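Local coordinates for catalase (Bacillus pumilus, PDB 4QOP), which catalyses the breakdown of hydrogen peroxide to water and oxygen, as a tetrameric haem enzyme of the catalase family, at residues T107-R112 with W180-E185; T97-K102 with H148-D153; Y164-T169 with E453-L458. All blocks are in the same frame, centred on the assembly; numbering follows the deposited sequence. Where two conformers were deposited one is given.

Contact 1: residues T107-R112 with W180-E185; sequences TLRDPR and WLFSDE. With HQE (benzene-1,4-diol), chain G.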
loop_
_atom_site.group_PDB
_atom_site.type_symbol
_atom_site.label_atom_id
_atom_site.label_comp_id
_atom_site.label_asym_id
_atom_site.label_seq_id
_atom_site.Cartn_x
_atom_site.Cartn_y
_atom_site.Cartn_z
ATOM N N THR A 107 -8.533 16.154 26.850
ATOM C CA THR A 107 -9.274 16.264 28.119
ATOM C C THR A 107 -10.147 15.036 28.451
ATOM O O THR A 107 -10.885 15.045 29.450
ATOM C CB THR A 107 -10.207 17.474 28.041
ATOM O OG1 THR A 107 -10.843 17.463 26.758
ATOM C CG2 THR A 107 -9.431 18.761 28.196
ATOM N N LEU A 108 -10.036 13.966 27.658
ATOM C CA LEU A 108 -10.831 12.747 27.891
ATOM C C LEU A 108 -10.162 11.819 28.918
ATOM O O LEU A 108 -8.936 11.809 29.075
ATOM C CB LEU A 108 -11.049 11.981 26.594
ATOM C CG LEU A 108 -11.575 12.755 25.381
ATOM C CD1 LEU A 108 -11.772 11.768 24.224
ATOM C CD2 LEU A 108 -12.881 13.498 25.713
ATOM N N ARG A 109 -10.961 10.990 29.570
ATOM C CA ARG A 109 -10.442 9.959 30.431
ATOM C C ARG A 109 -9.745 8.845 29.619
ATOM O O ARG A 109 -10.298 8.365 28.660
ATOM C CB ARG A 109 -11.589 9.330 31.244
ATOM C CG ARG A 109 -11.122 8.356 32.336
ATOM C CD ARG A 109 -12.275 7.927 33.238
ATOM N NE ARG A 109 -12.937 9.097 33.841
ATOM C CZ ARG A 109 -12.424 9.856 34.807
ATOM N NH1 ARG A 109 -11.267 9.542 35.390
ATOM N NH2 ARG A 109 -13.103 10.905 35.252
ATOM N N ASP A 110 -8.563 8.420 30.055
ATOM C CA ASP A 110 -7.743 7.461 29.316
ATOM C C ASP A 110 -6.462 7.318 30.098
ATOM O O ASP A 110 -5.980 8.275 30.664
ATOM C CB ASP A 110 -7.425 7.968 27.869
ATOM C CG ASP A 110 -8.068 7.114 26.728
ATOM O OD1 ASP A 110 -8.656 6.025 26.957
ATOM O OD2 ASP A 110 -8.003 7.560 25.544
ATOM N N PRO A 111 -5.836 6.151 30.027
ATOM C CA PRO A 111 -4.370 6.130 30.269
ATOM C C PRO A 111 -3.653 7.046 29.318
ATOM O O PRO A 111 -4.167 7.349 28.233
ATOM C CB PRO A 111 -3.956 4.661 29.985
ATOM C CG PRO A 111 -5.224 3.905 29.920
ATOM C CD PRO A 111 -6.298 4.872 29.471
ATOM N N ARG A 112 -2.457 7.467 29.716
ATOM C CA ARG A 112 -1.598 8.228 28.834
ATOM C C ARG A 112 -0.368 7.413 28.479
ATOM O O ARG A 112 0.259 6.803 29.351
ATOM C CB ARG A 112 -1.182 9.540 29.513
ATOM C CG ARG A 112 -2.020 10.762 29.075
ATOM C CD ARG A 112 -3.498 10.588 29.362
ATOM N NE ARG A 112 -4.281 11.770 29.001
ATOM C CZ ARG A 112 -5.610 11.846 29.108
ATOM N NH1 ARG A 112 -6.312 10.811 29.563
ATOM N NH2 ARG A 112 -6.234 12.953 28.742
ATOM N N TRP A 180 -7.715 2.711 39.445
ATOM C CA TRP A 180 -6.821 3.817 39.169
ATOM C C TRP A 180 -7.444 4.780 38.144
ATOM O O TRP A 180 -7.440 5.990 38.339
ATOM C CB TRP A 180 -5.479 3.343 38.613
ATOM C CG TRP A 180 -4.540 2.682 39.543
ATOM C CD1 TRP A 180 -4.644 1.441 40.035
ATOM C CD2 TRP A 180 -3.286 3.205 40.009
ATOM N NE1 TRP A 180 -3.552 1.148 40.814
ATOM C CE2 TRP A 180 -2.712 2.225 40.828
ATOM C CE3 TRP A 180 -2.627 4.438 39.855
ATOM C CZ2 TRP A 180 -1.509 2.415 41.500
ATOM C CZ3 TRP A 180 -1.432 4.622 40.492
ATOM C CH2 TRP A 180 -0.882 3.616 41.324
ATOM N N LEU A 181 -7.994 4.219 37.077
ATOM C CA LEU A 181 -8.423 4.996 35.927
ATOM C C LEU A 181 -9.575 5.927 36.278
ATOM O O LEU A 181 -9.713 6.998 35.656
ATOM C CB LEU A 181 -8.823 4.062 34.759
ATOM C CG LEU A 181 -9.309 4.726 33.478
ATOM C CD1 LEU A 181 -8.208 5.544 32.834
ATOM C CD2 LEU A 181 -9.799 3.676 32.512
ATOM N N PHE A 182 -10.436 5.512 37.221
ATOM C CA PHE A 182 -11.596 6.354 37.596
ATOM C C PHE A 182 -11.358 7.209 38.809
ATOM O O PHE A 182 -12.280 7.903 39.260
ATOM C CB PHE A 182 -12.887 5.515 37.712
ATOM C CG PHE A 182 -13.518 5.220 36.375
ATOM C CD1 PHE A 182 -13.139 4.111 35.657
ATOM C CD2 PHE A 182 -14.468 6.063 35.850
ATOM C CE1 PHE A 182 -13.707 3.838 34.426
ATOM C CE2 PHE A 182 -15.039 5.820 34.623
ATOM C CZ PHE A 182 -14.672 4.688 33.908
ATOM N N SER A 183 -10.134 7.200 39.350
ATOM C CA SER A 183 -9.657 8.330 40.156
ATOM C C SER A 183 -9.497 9.505 39.222
ATOM O O SER A 183 -9.662 9.371 38.015
ATOM C CB SER A 183 -8.341 7.985 40.874
ATOM O OG SER A 183 -7.211 8.081 40.036
ATOM N N ASP A 184 -9.189 10.674 39.741
ATOM C CA ASP A 184 -8.935 11.774 38.836
ATOM C C ASP A 184 -7.609 11.603 38.039
ATOM O O ASP A 184 -7.363 12.377 37.127
ATOM C CB ASP A 184 -8.954 13.134 39.527
ATOM C CG ASP A 184 -10.366 13.534 40.047
ATOM O OD1 ASP A 184 -11.410 13.122 39.529
ATOM O OD2 ASP A 184 -10.395 14.294 41.034
ATOM N N GLU A 185 -6.775 10.615 38.361
ATOM C CA GLU A 185 -5.559 10.421 37.598
ATOM C C GLU A 185 -5.898 9.810 36.231
ATOM O O GLU A 185 -5.041 9.788 35.361
ATOM C CB GLU A 185 -4.503 9.556 38.327
ATOM C CG GLU A 185 -3.104 9.657 37.682
ATOM C CD GLU A 185 -2.002 8.922 38.446
ATOM O OE1 GLU A 185 -2.304 8.356 39.516
ATOM O OE2 GLU A 185 -0.829 8.877 37.958
HETATM C C1 HQE G . -12.331 5.543 29.248
HETATM C C2 HQE G . -11.118 5.384 28.588
HETATM C C3 HQE G . -10.404 4.225 28.727
HETATM O O3 HQE G . -9.202 4.052 28.111
HETATM C C4 HQE G . -10.907 3.198 29.508
HETATM C C5 HQE G . -12.125 3.336 30.157
HETATM C C6 HQE G . -12.836 4.520 30.025
HETATM O O6 HQE G . -14.026 4.662 30.664
HETATM O O HOH W 1 -11.317 12.702 36.520
HETATM O O HOH W 2 -4.494 8.267 33.208
#
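Arg109 reaches from the 107-112 loop to the backbone at the end of helix 175-181, and its polar end works at two carbonyls. Arg109 NH1 donates to Leu181 O at 3.0 Å, lying in the carbonyl plane though the oxygen is tilted from the guanidinium plane by 17°, and adds a weak bond to Ser183 O. Arg109 NH2 turns to a water, which it meets at 2.8 Å and which in turn donates to Asp184 OD1. A second water bridges Asp110 O and Glu185 O, a separate link between the two backbones. On the receiving side, Ser183 OG accepts from Glu185 N in an ST turn that shapes the 180-185 backbone.

The apolar part of the same arginine packs on an aromatic ring. CG anti to the backbone N (chi1 -172°) and an extended chi2 bring Arg109 CD over one face of Phe182, 4.0 Å from the ring centroid, in a CH-pi contact. The bend at chi3 then turns NE and the guanidinium alongside the ring, their planes 19° apart. Leu181 CD1 lies against Asp110 C and Pro111 N, and 3.9 Å from Pro111 CD.

The bound benzene-1,4-diol sits between the segments. Its O3 and Asp110 OD1 are modelled 2.4 Å apart, too close for the length to be trusted, so the hydrogen bond between them is best read with caution. Leu181 CD2 leans on the ring atom C4, and Phe182 CZ approaches O6.

Taken together, the geometry is consistent with a site that has Asp110 at the O3 end of the diol, Leu181 against its ring carbons and Phe182 near O6, while Arg109 ties its loop to the end of helix 175-181 and packs on Phe182.

Contact 2: residues T97-K102 with H148-D153; sequences TVIHPK and HSLKPD. With HQE (benzene-1,4-diol), chain G.
A lysine ammonium is spent on a main-chain carbonyl: Lys151 NZ donates to Ile99 O at 2.8 Å, tilted by 16° from the carbonyl plane. Lys151 is the first residue to leave helical geometry after helix 143-150, and a bend at chi2 (-91°) turns its otherwise extended chain back across the 97-102 loop. Lys151 CE lies 3.1 Å from Ile99 O. A water stands by the ammonium and accepts a weak bond from it; the same water is within hydrogen-bonding distance of Val98 O and His100 O, which it cannot be assumed to serve both at once. Lys151 NZ also donates to Val55 O. With an alanine in place of Lys151, Ile99 O and Val55 O would probably be left without the ammonium they share, and Ile99 without the chain lying along it.

Ile99 supplies the apolar half of the contact, its branches dividing the work. Ile99 CD1 presses on Leu150 CB at 3.5 Å, the two side chains crossing at about a right angle. CG2, anti to the backbone N, lies against Leu150 O and Lys151 CA and reaches Pro152 CD more loosely. Farther along, Pro152 CG meets the His100 ring, 4.0 Å from His100 ND1, in an oblique approach.

The bound benzene-1,4-diol lies on the edge of this packing. Leu150 CD2 touches its ring atom C4 at 3.4 Å, and Ile99 CG1 comes within 3.8 Å of its O3.

The loop follows strand 88-96 and leads on toward strand 113-120. Helix 143-150 meets it with its C-terminal end while Ser149 and Leu150 lean on helix 161-169. Beyond, Phe240 of the second subunit meets the His100 ring edge-to-face, and His148 bonds to both the second and the third subunit.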
loop_
_atom_site.group_PDB
_atom_site.type_symbol
_atom_site.label_atom_id
_atom_site.label_comp_id
_atom_site.label_asym_id
_atom_site.label_seq_id
_atom_site.Cartn_x
_atom_site.Cartn_y
_atom_site.Cartn_z
ATOM N N THR A 97 -2.878 10.050 24.282
ATOM C CA THR A 97 -4.041 9.354 24.800
ATOM C C THR A 97 -4.124 7.956 24.197
ATOM O O THR A 97 -3.134 7.496 23.606
ATOM C CB THR A 97 -5.328 10.184 24.603
ATOM O OG1 THR A 97 -5.582 10.376 23.220
ATOM C CG2 THR A 97 -5.189 11.553 25.262
ATOM N N VAL A 98 -5.270 7.271 24.319
ATOM C CA VAL A 98 -5.362 5.903 23.833
ATOM C C VAL A 98 -6.435 5.644 22.773
ATOM O O VAL A 98 -6.127 5.089 21.708
ATOM C CB VAL A 98 -5.580 4.912 25.010
ATOM C CG1 VAL A 98 -5.704 3.467 24.497
ATOM C CG2 VAL A 98 -4.416 4.968 26.007
ATOM N N ILE A 99 -7.696 5.924 23.095
ATOM C CA ILE A 99 -8.811 5.315 22.394
ATOM C C ILE A 99 -9.256 6.138 21.168
ATOM O O ILE A 99 -9.422 5.574 20.077
ATOM C CB ILE A 99 -9.975 5.010 23.334
ATOM C CG1 ILE A 99 -9.593 3.863 24.289
ATOM C CG2 ILE A 99 -11.229 4.638 22.579
ATOM C CD1 ILE A 99 -9.362 2.486 23.655
ATOM N N HIS A 100 -9.416 7.449 21.315
ATOM C CA HIS A 100 -9.995 8.225 20.209
ATOM C C HIS A 100 -8.978 8.577 19.138
ATOM O O HIS A 100 -7.766 8.409 19.343
ATOM C CB HIS A 100 -10.776 9.445 20.749
ATOM C CG HIS A 100 -11.965 9.028 21.558
ATOM N ND1 HIS A 100 -13.231 8.880 21.011
ATOM C CD2 HIS A 100 -12.049 8.586 22.836
ATOM C CE1 HIS A 100 -14.062 8.453 21.949
ATOM N NE2 HIS A 100 -13.365 8.255 23.060
ATOM N N PRO A 101 -9.476 9.036 17.933
ATOM C CA PRO A 101 -8.568 9.201 16.802
ATOM C C PRO A 101 -7.681 10.414 16.926
ATOM O O PRO A 101 -7.756 11.160 17.915
ATOM C CB PRO A 101 -9.523 9.332 15.621
ATOM C CG PRO A 101 -10.747 8.550 16.032
ATOM C CD PRO A 101 -10.878 8.954 17.472
ATOM N N LYS A 102 -6.861 10.610 15.887
ATOM C CA LYS A 102 -6.068 11.786 15.738
ATOM C C LYS A 102 -7.110 12.914 15.847
ATOM O O LYS A 102 -8.227 12.803 15.354
ATOM C CB LYS A 102 -5.461 11.885 14.338
ATOM C CG LYS A 102 -4.129 11.214 14.164
ATOM C CD LYS A 102 -3.646 11.426 12.729
ATOM C CE LYS A 102 -2.916 12.752 12.547
ATOM N NZ LYS A 102 -1.906 13.010 13.615
ATOM N N HIS A 148 -11.778 -2.979 20.955
ATOM C CA HIS A 148 -13.056 -2.918 20.298
ATOM C C HIS A 148 -14.206 -2.480 21.225
ATOM O O HIS A 148 -15.059 -1.701 20.813
ATOM C CB HIS A 148 -13.395 -4.263 19.614
ATOM C CG HIS A 148 -12.639 -4.534 18.340
ATOM N ND1 HIS A 148 -12.922 -5.616 17.525
ATOM C CD2 HIS A 148 -11.603 -3.871 17.754
ATOM C CE1 HIS A 148 -12.104 -5.597 16.485
ATOM N NE2 HIS A 148 -11.283 -4.560 16.604
ATOM N N SER A 149 -14.192 -2.914 22.467
ATOM C CA SER A 149 -15.228 -2.548 23.456
ATOM C C SER A 149 -15.139 -1.102 23.860
ATOM O O SER A 149 -16.144 -0.465 24.092
ATOM C CB SER A 149 -15.197 -3.475 24.687
ATOM O OG SER A 149 -14.215 -3.065 25.633
ATOM N N LEU A 150 -13.922 -0.581 23.901
ATOM C CA LEU A 150 -13.660 0.781 24.348
ATOM C C LEU A 150 -13.870 1.823 23.239
ATOM O O LEU A 150 -14.256 2.977 23.495
ATOM C CB LEU A 150 -12.218 0.872 24.903
ATOM C CG LEU A 150 -11.970 0.255 26.288
ATOM C CD1 LEU A 150 -10.496 0.055 26.508
ATOM C CD2 LEU A 150 -12.520 1.172 27.372
ATOM N N LYS A 151 -13.543 1.426 22.025
ATOM C CA LYS A 151 -13.567 2.332 20.878
ATOM C C LYS A 151 -15.003 2.735 20.588
ATOM O O LYS A 151 -15.935 2.030 20.935
ATOM C CB LYS A 151 -12.997 1.665 19.631
ATOM C CG LYS A 151 -11.475 1.515 19.604
ATOM C CD LYS A 151 -10.835 2.694 18.951
ATOM C CE LYS A 151 -9.331 2.616 18.999
ATOM N NZ LYS A 151 -8.734 3.666 18.113
ATOM N N PRO A 152 -15.188 3.837 19.833
ATOM C CA PRO A 152 -16.515 4.116 19.365
ATOM C C PRO A 152 -17.205 2.889 18.804
ATOM O O PRO A 152 -16.616 2.117 18.075
ATOM C CB PRO A 152 -16.284 5.235 18.335
ATOM C CG PRO A 152 -15.100 5.994 18.884
ATOM C CD PRO A 152 -14.225 4.902 19.491
ATOM N N ASP A 153 -18.475 2.731 19.146
ATOM C CA ASP A 153 -19.344 1.718 18.593
ATOM C C ASP A 153 -19.226 1.644 17.077
ATOM O O ASP A 153 -19.240 2.682 16.405
ATOM C CB ASP A 153 -20.804 2.062 19.030
ATOM C CG ASP A 153 -21.848 1.093 18.529
ATOM O OD1 ASP A 153 -22.104 1.034 17.316
ATOM O OD2 ASP A 153 -22.522 0.430 19.351
HETATM C C1 HQE G . -12.331 5.543 29.248
HETATM C C2 HQE G . -11.118 5.384 28.588
HETATM C C3 HQE G . -10.404 4.225 28.727
HETATM O O3 HQE G . -9.202 4.052 28.111
HETATM C C4 HQE G . -10.907 3.198 29.508
HETATM C C5 HQE G . -12.125 3.336 30.157
HETATM C C6 HQE G . -12.836 4.520 30.025
HETATM O O6 HQE G . -14.026 4.662 30.664
HETATM O O HOH W 3 -6.321 5.887 19.030
#

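Contact 3: residues Y164-T169 with E453-L458; sequences YWDFMT and EKTKLL. With HQE (benzene-1,4-diol), chain G.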
loop_
_atom_site.group_PDB
_atom_site.type_symbol
_atom_site.label_atom_id
_atom_site.label_comp_id
_atom_site.label_asym_id
_atom_site.label_seq_id
_atom_site.Cartn_x
_atom_site.Cartn_y
_atom_site.Cartn_z
ATOM N N TYR A 164 -18.023 -1.138 26.834
ATOM C CA TYR A 164 -16.784 -1.479 27.509
ATOM C C TYR A 164 -17.004 -2.009 28.911
ATOM O O TYR A 164 -16.260 -2.910 29.335
ATOM C CB TYR A 164 -15.746 -0.342 27.512
ATOM C CG TYR A 164 -16.120 0.998 28.112
ATOM C CD1 TYR A 164 -16.012 1.227 29.464
ATOM C CD2 TYR A 164 -16.397 2.084 27.289
ATOM C CE1 TYR A 164 -16.259 2.492 30.001
ATOM C CE2 TYR A 164 -16.637 3.347 27.795
ATOM C CZ TYR A 164 -16.579 3.547 29.162
ATOM O OH TYR A 164 -16.814 4.803 29.646
ATOM N N TRP A 165 -18.045 -1.525 29.608
ATOM C CA TRP A 165 -18.409 -2.152 30.892
ATOM C C TRP A 165 -18.897 -3.620 30.763
ATOM O O TRP A 165 -18.597 -4.411 31.612
ATOM C CB TRP A 165 -19.416 -1.319 31.673
ATOM C CG TRP A 165 -18.775 -0.142 32.332
ATOM C CD1 TRP A 165 -18.898 1.195 31.967
ATOM C CD2 TRP A 165 -17.964 -0.167 33.484
ATOM N NE1 TRP A 165 -18.182 1.974 32.821
ATOM C CE2 TRP A 165 -17.574 1.157 33.747
ATOM C CE3 TRP A 165 -17.519 -1.206 34.345
ATOM C CZ2 TRP A 165 -16.737 1.492 34.818
ATOM C CZ3 TRP A 165 -16.682 -0.888 35.387
ATOM C CH2 TRP A 165 -16.307 0.470 35.633
ATOM N N ASP A 166 -19.535 -3.994 29.654
ATOM C CA ASP A 166 -19.859 -5.391 29.402
ATOM C C ASP A 166 -18.568 -6.236 29.379
ATOM O O ASP A 166 -18.453 -7.225 30.103
ATOM C CB ASP A 166 -20.664 -5.530 28.109
ATOM C CG ASP A 166 -21.126 -6.973 27.816
ATOM O OD1 ASP A 166 -21.366 -7.758 28.738
ATOM O OD2 ASP A 166 -21.316 -7.311 26.613
ATOM N N PHE A 167 -17.582 -5.824 28.579
ATOM C CA PHE A 167 -16.286 -6.495 28.525
ATOM C C PHE A 167 -15.588 -6.507 29.885
ATOM O O PHE A 167 -15.106 -7.558 30.318
ATOM C CB PHE A 167 -15.372 -5.808 27.483
ATOM C CG PHE A 167 -14.026 -6.418 27.396
ATOM C CD1 PHE A 167 -13.825 -7.560 26.620
ATOM C CD2 PHE A 167 -12.971 -5.913 28.130
ATOM C CE1 PHE A 167 -12.591 -8.153 26.572
ATOM C CE2 PHE A 167 -11.741 -6.498 28.077
ATOM C CZ PHE A 167 -11.550 -7.620 27.306
ATOM N N MET A 168 -15.450 -5.323 30.500
ATOM C CA MET A 168 -14.655 -5.217 31.702
ATOM C C MET A 168 -15.257 -6.050 32.842
ATOM O O MET A 168 -14.503 -6.730 33.564
ATOM C CB MET A 168 -14.503 -3.779 32.182
ATOM C CG MET A 168 -13.680 -2.887 31.237
ATOM S SD MET A 168 -11.971 -3.418 30.998
ATOM C CE MET A 168 -11.579 -2.486 29.521
ATOM N N THR A 169 -16.584 -5.995 32.987
ATOM C CA THR A 169 -17.237 -6.753 34.052
ATOM C C THR A 169 -17.065 -8.249 33.895
ATOM O O THR A 169 -16.980 -8.972 34.907
ATOM C CB THR A 169 -18.756 -6.438 34.183
ATOM O OG1 THR A 169 -19.453 -6.722 32.952
ATOM C CG2 THR A 169 -18.973 -5.002 34.640
ATOM N N GLU A 453 -28.724 -3.015 33.292
ATOM C CA GLU A 453 -28.847 -3.326 34.739
ATOM C C GLU A 453 -28.043 -4.523 35.252
ATOM O O GLU A 453 -27.383 -4.439 36.286
ATOM C CB GLU A 453 -30.318 -3.540 35.096
ATOM C CG GLU A 453 -31.137 -2.260 35.220
ATOM C CD GLU A 453 -30.505 -1.203 36.132
ATOM O OE1 GLU A 453 -30.228 -1.495 37.318
ATOM O OE2 GLU A 453 -30.273 -0.069 35.664
ATOM N N LYS A 454 -28.045 -5.620 34.509
ATOM C CA LYS A 454 -27.257 -6.789 34.879
ATOM C C LYS A 454 -25.738 -6.493 34.934
ATOM O O LYS A 454 -25.000 -6.962 35.781
ATOM C CB LYS A 454 -27.556 -7.924 33.884
ATOM C CG LYS A 454 -26.816 -9.226 34.172
ATOM C CD LYS A 454 -27.336 -10.392 33.328
ATOM C CE LYS A 454 -27.005 -10.232 31.847
ATOM N NZ LYS A 454 -27.422 -11.438 31.075
ATOM N N THR A 455 -25.266 -5.724 33.966
ATOM C CA THR A 455 -23.832 -5.413 33.851
ATOM C C THR A 455 -23.437 -4.437 34.965
ATOM O O THR A 455 -22.370 -4.554 35.585
ATOM C CB THR A 455 -23.538 -4.789 32.466
ATOM O OG1 THR A 455 -23.733 -5.795 31.460
ATOM C CG2 THR A 455 -22.124 -4.235 32.413
ATOM N N LYS A 456 -24.342 -3.511 35.232
ATOM C CA LYS A 456 -24.204 -2.566 36.339
ATOM C C LYS A 456 -24.016 -3.320 37.644
ATOM O O LYS A 456 -23.127 -3.005 38.436
ATOM C CB LYS A 456 -25.430 -1.673 36.400
ATOM C CG LYS A 456 -25.253 -0.428 37.246
ATOM C CD LYS A 456 -26.568 0.323 37.428
ATOM C CE LYS A 456 -26.943 1.074 36.172
ATOM N NZ LYS A 456 -28.253 1.735 36.288
ATOM N N LEU A 457 -24.844 -4.321 37.854
ATOM C CA LEU A 457 -24.753 -5.116 39.067
ATOM C C LEU A 457 -23.442 -5.866 39.179
ATOM O O LEU A 457 -22.835 -5.917 40.242
ATOM C CB LEU A 457 -25.952 -6.081 39.134
ATOM C CG LEU A 457 -26.057 -6.963 40.364
ATOM C CD1 LEU A 457 -26.176 -6.089 41.598
ATOM C CD2 LEU A 457 -27.234 -7.933 40.252
ATOM N N LEU A 458 -22.993 -6.461 38.080
ATOM C CA LEU A 458 -21.744 -7.214 38.104
ATOM C C LEU A 458 -20.558 -6.307 38.394
ATOM O O LEU A 458 -19.632 -6.695 39.057
ATOM C CB LEU A 458 -21.576 -7.965 36.774
ATOM C CG LEU A 458 -20.358 -8.866 36.582
ATOM C CD1 LEU A 458 -20.202 -9.915 37.688
ATOM C CD2 LEU A 458 -20.456 -9.500 35.196
HETATM C C1 HQE G . -12.331 5.543 29.248
HETATM C C2 HQE G . -11.118 5.384 28.588
HETATM C C3 HQE G . -10.404 4.225 28.727
HETATM O O3 HQE G . -9.202 4.052 28.111
HETATM C C4 HQE G . -10.907 3.198 29.508
HETATM C C5 HQE G . -12.125 3.336 30.157
HETATM C C6 HQE G . -12.836 4.520 30.025
HETATM O O6 HQE G . -14.026 4.662 30.664
HETATM O O HOH W 4 -21.528 -7.795 31.583
#
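Helices 164-169 and 453-458 pass with their axes 9.4 Å apart at an angle of 44°, with Asp166 opposite Thr455 and Thr169 opposite Leu458. Between the two helices the direct contacts are mostly made by methyl groups. With OG1 beside the backbone N (chi1 -68°), Thr455 CG2 falls anti to that nitrogen and rests on Trp165 O, 3.6 Å away. Thr169 answers with its own methyl, CG2, against Thr455 O at 3.6 Å, the two threonine side chains crossing at about a right angle. Leu458 extends the contact one turn on, toward the C-terminal end of the segments, where Leu458 CD2 lies against Thr169 O and, at 3.6 Å, against Thr169 CB.

The polar link is a water. It donates to Asp166 OD1 at 2.8 Å and to Thr169 OG1 at 2.7 Å, and stands 3.0 Å from Thr455 OG1. The aspartate's other oxygen, OD2, bonds to Tyr384 and Arg388 of the third subunit, and that Arg388 also donates to Thr455 OG1.

On another side of helix 161-169, the O6 hydroxyl of benzene-1,4-diol gives Tyr164 OH a weak bond at 3.0 Å. Asp447 OD2 bonds to both Tyr164 OH and Trp165 NE1.

The chemistry implies helix packing through two threonines and a leucine that joins a helix of the catalase core to the C-terminal helical region, with hydroxyls and a carboxylate linked through water and a neighbouring subunit.

All three contacts are buried, but contacts 1 and 2 lie about 15 Å from the centre of the chain and contact 3 about 27 Å, measured from the centre of each contact. The first two share the long loop between strands 88-96 and 113-120, where Asp110 OD2 joins them by probable hydrogen bonds to Val98 N and Ile99 N. Each brings a charged side chain onto main-chain carbonyls, whereas contact 3 pairs two helices through methyls and water and joins the catalase core to the C-terminal helices. Helix 161-169 links contacts 2 and 3, and Trp165 packs on Phe182 of contact 1. The diol meets residues of all three, though in contact 3 only Tyr164, off the helix interface.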